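Side-chain contacts in SH2 domain-containing protein 3C (Homo sapiens, PDB 3T6G), which acts as an adapter in cell adhesion and migration signalling, with a C-terminal Ras-GEF-like domain whose closed conformation is required for interaction with BCAR1: residues V35-L38 against R39-E43; T58-D61 against C62-R66. The protein carries 2 engineered substitutions. All blocks are in the same frame, centred on the assembly; numbering follows the deposited sequence.

Interaction 1 of 2, residues V35-L38 against R39-E43; sequences VGLL and RKVKE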
# COMPACT_ATOMS: atom_id res chain seq x y z
N VAL A 35 5.43 8.51 29.64
CA VAL A 35 6.44 9.54 29.38
C VAL A 35 7.86 9.00 29.28
O VAL A 35 8.61 9.38 28.38
CB VAL A 35 6.38 10.68 30.41
CG1 VAL A 35 4.97 11.26 30.46
CG2 VAL A 35 6.83 10.21 31.78
N GLY A 36 8.23 8.13 30.21
CA GLY A 36 9.56 7.54 30.19
C GLY A 36 9.82 6.91 28.84
O GLY A 36 10.89 7.09 28.25
N LEU A 37 8.82 6.20 28.33
CA LEU A 37 8.97 5.43 27.10
C LEU A 37 8.99 6.35 25.89
O LEU A 37 9.78 6.16 24.97
CB LEU A 37 7.86 4.38 26.98
CG LEU A 37 7.88 3.47 25.75
CD1 LEU A 37 9.26 2.85 25.56
CD2 LEU A 37 6.79 2.39 25.85
N LEU A 38 8.12 7.35 25.88
CA LEU A 38 8.23 8.38 24.86
C LEU A 38 9.65 8.97 24.87
O LEU A 38 10.26 9.16 23.81
CB LEU A 38 7.19 9.48 25.09
CG LEU A 38 5.77 8.97 24.87
CD1 LEU A 38 4.73 9.91 25.46
CD2 LEU A 38 5.55 8.76 23.39
N ARG A 39 10.17 9.22 26.06
CA ARG A 39 11.50 9.79 26.18
C ARG A 39 12.56 8.84 25.61
O ARG A 39 13.42 9.26 24.83
CB ARG A 39 11.79 10.17 27.64
CG ARG A 39 13.15 10.84 27.89
CD ARG A 39 13.43 11.00 29.39
NE ARG A 39 13.18 9.76 30.12
CZ ARG A 39 13.78 8.59 29.86
NH1 ARG A 39 14.67 8.48 28.89
NH2 ARG A 39 13.47 7.51 30.58
N LYS A 40 12.49 7.56 25.99
CA LYS A 40 13.43 6.56 25.47
C LYS A 40 13.35 6.49 23.95
O LYS A 40 14.38 6.52 23.25
CB LYS A 40 13.13 5.18 26.06
CG LYS A 40 14.38 4.40 26.51
CD LYS A 40 15.47 4.42 25.45
CE LYS A 40 16.83 4.01 26.02
NZ LYS A 40 17.97 4.58 25.23
N VAL A 41 12.14 6.40 23.42
CA VAL A 41 11.95 6.38 21.97
C VAL A 41 12.57 7.63 21.33
O VAL A 41 13.29 7.51 20.33
CB VAL A 41 10.45 6.20 21.60
CG1 VAL A 41 10.24 6.24 20.08
CG2 VAL A 41 9.93 4.91 22.18
N LYS A 42 12.31 8.81 21.88
CA LYS A 42 12.93 10.04 21.34
C LYS A 42 14.45 9.94 21.44
O LYS A 42 15.18 10.23 20.48
CB LYS A 42 12.44 11.28 22.09
CG LYS A 42 13.15 12.56 21.66
CD LYS A 42 12.68 13.75 22.50
CE LYS A 42 11.16 13.88 22.46
NZ LYS A 42 10.64 14.13 21.08
N GLU A 43 14.93 9.52 22.61
CA GLU A 43 16.35 9.27 22.76
C GLU A 43 16.84 8.32 21.67
O GLU A 43 17.79 8.64 20.97
CB GLU A 43 16.67 8.74 24.16
CG GLU A 43 16.79 9.87 25.19
CD GLU A 43 16.75 9.40 26.64
OE1 GLU A 43 16.97 8.20 26.91
OE2 GLU A 43 16.50 10.26 27.52

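Interaction 2 of 2, residues T58-D61 against C62-R66; sequences TKVD and CLVAR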
# COMPACT_ATOMS: atom_id res chain seq x y z
N THR A 58 13.63 0.25 6.78
CA THR A 58 13.57 -0.45 5.53
C THR A 58 13.63 -1.94 5.81
O THR A 58 12.90 -2.72 5.21
CB THR A 58 14.73 -0.08 4.64
OG1 THR A 58 14.58 1.27 4.22
CG2 THR A 58 14.74 -0.97 3.40
N LYS A 59 14.51 -2.33 6.74
CA LYS A 59 14.68 -3.75 7.08
C LYS A 59 13.35 -4.31 7.56
O LYS A 59 12.87 -5.34 7.08
CB LYS A 59 15.72 -3.92 8.17
CG LYS A 59 16.48 -5.24 8.10
CD LYS A 59 15.80 -6.39 8.83
CE LYS A 59 16.77 -7.09 9.82
NZ LYS A 59 17.98 -7.72 9.20
N VAL A 60 12.77 -3.62 8.53
CA VAL A 60 11.54 -4.09 9.13
C VAL A 60 10.40 -4.05 8.10
O VAL A 60 9.56 -4.93 8.06
CB VAL A 60 11.21 -3.22 10.33
CG1 VAL A 60 9.90 -3.62 10.94
CG2 VAL A 60 12.35 -3.35 11.38
N ASP A 61 10.41 -3.01 7.27
CA ASP A 61 9.37 -2.79 6.29
C ASP A 61 9.34 -4.00 5.37
O ASP A 61 8.28 -4.56 5.06
CB ASP A 61 9.70 -1.54 5.44
CG ASP A 61 9.23 -0.24 6.08
OD1 ASP A 61 8.44 -0.30 7.06
OD2 ASP A 61 9.64 0.85 5.59
N CYS A 62 10.53 -4.36 4.92
CA CYS A 62 10.72 -5.46 4.01
C CYS A 62 10.41 -6.83 4.63
O CYS A 62 10.00 -7.76 3.92
CB CYS A 62 12.13 -5.41 3.48
SG CYS A 62 12.36 -4.08 2.33
N LEU A 63 10.61 -6.97 5.93
CA LEU A 63 10.29 -8.25 6.57
C LEU A 63 8.77 -8.40 6.60
O LEU A 63 8.24 -9.48 6.33
CB LEU A 63 10.89 -8.34 7.98
CG LEU A 63 12.37 -8.77 8.07
CD1 LEU A 63 13.04 -8.46 9.43
CD2 LEU A 63 12.53 -10.26 7.77
N VAL A 64 8.08 -7.31 6.92
CA VAL A 64 6.64 -7.33 7.11
C VAL A 64 5.96 -7.51 5.77
O VAL A 64 4.96 -8.20 5.65
CB VAL A 64 6.13 -6.02 7.74
CG1 VAL A 64 4.60 -5.93 7.62
CG2 VAL A 64 6.56 -5.92 9.21
N ALA A 65 6.53 -6.88 4.76
CA ALA A 65 5.96 -6.93 3.43
C ALA A 65 6.34 -8.20 2.69
O ALA A 65 6.00 -8.36 1.53
CB ALA A 65 6.44 -5.73 2.64
N ARG A 66 7.09 -9.09 3.35
CA ARG A 66 7.62 -10.29 2.69
C ARG A 66 8.41 -9.99 1.44
O ARG A 66 8.20 -10.62 0.41
CB ARG A 66 6.49 -11.30 2.41
CG ARG A 66 5.72 -11.52 3.68
CD ARG A 66 4.64 -12.49 3.53
NE ARG A 66 3.62 -12.21 4.53
CZ ARG A 66 2.52 -12.93 4.67
NH1 ARG A 66 2.31 -13.97 3.87
NH2 ARG A 66 1.64 -12.60 5.61

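Interaction 1 of 2, residues V35-L38 against R39-E43
V35 O, G36 O, L37 O and L38 O each accept the amide N-H four residues on, from R39, K40, V41 and K42 in turn. All four N...O distances are 2.8 Å, and the N-H...O angles run from 156° to 173°, the pattern of regular alpha-helix in this first part of helix 35-46. At the start of the helix, E34 receives the L37 amide and, more weakly, that of G36.

The R39 side chain adds a second polar feature, while K42 turns away to a salt bridge with D113. The R39 chain is extended from the backbone and then bends at chi3 (48°), which folds the guanidinium back over the preceding turn. G36 O lies off one face, displaced toward the rim, with R39 NH2 3.5 Å from G36 O; this is a polar approach from above the plane rather than a further hydrogen bond. At the edge of the same group, R39 NH1 forms a salt bridge 2.9 Å from E43 OE2, its hydrogen bond being weak in angle, with the carboxylate carbon lying in the guanidinium plane.

On the apolar side L37 and V41 meet at a slant, L37 CD1 4.0 Å from V41 CG2. That same V41 methyl, set beside its own backbone N, approaches L37 O. V41 also rests on F281, while L37 and L38 both meet L285 of helix 279-287.

The chemistry is thus that of an amphipathic helix: R39 and E43 pair along one side, while L37 and V41 pack into the protein.

Interaction 2 of 2, residues T58-D61 against C62-R66
T58 through D61 pass helically into C62-V64, and the bonds follow the i to i+4 pattern up to the helix end. C62 N lies 2.9 Å from T58 O, V64 N 3.0 Å from V60 O and A65 N 2.9 Å from D61 O. L63 N is shared: it bonds to K59 O with an N-H...O angle of 140° and, weakly, to V60 O at 122°. R66 then leaves the helix with a positive phi of 55° in a Schellman motif, the classic reversal at a helix C-terminus; R66 N also makes a weak bond back to L63 O.

Among the side chains, K59 and L63 run off the helix in the same direction, flank to flank, bringing K59 CD to 3.5 Å from L63 CD1. The aliphatic part of the lysine therefore makes this contact. C62 SG sits beside its own backbone N, which turns the sulfur back over the preceding turn: it is 3.2 Å from T58 O and 4.1 Å from T58 CG2. The T58 methyl reaches it because CG2 is anti to the threonine's backbone N. V60 CG1 and V64 CG2 meet more loosely, at 4.4 Å.

The polar ends of T58 and D61 turn to other partners. D61 forms a salt bridge with R102 and is hydrogen-bonded to S147 and N144, so both oxygens of this buried carboxylate are engaged; T58 OG1 is hydrogen-bonded to A54 O, one turn earlier, and to N144. Helix 93-115 packs against V60 through R102 and against V64 and A65 through L99, while M84 of helix 83-86 touches A65 and L86 touches R66.

In the fold
Interactions 1 and 2 lie on successive helices, 35-46 and 50-64, but do not touch: their centres are 24 Å apart and their nearest atoms about 13 Å. Interaction 2 is the more central, 10 Å from the centre of the chain against 19 Å for interaction 1. Helix 93-115 bridges them, since its D113 forms a salt bridge with K42 of interaction 1 and its R102 one with D61 of interaction 2. Both lie in the C-terminal Cdc25-homology (Ras-GEF-like) domain that this chain represents. The second protein chain of the assembly touches neither; both are contacts along single helices of this domain, which has no strands.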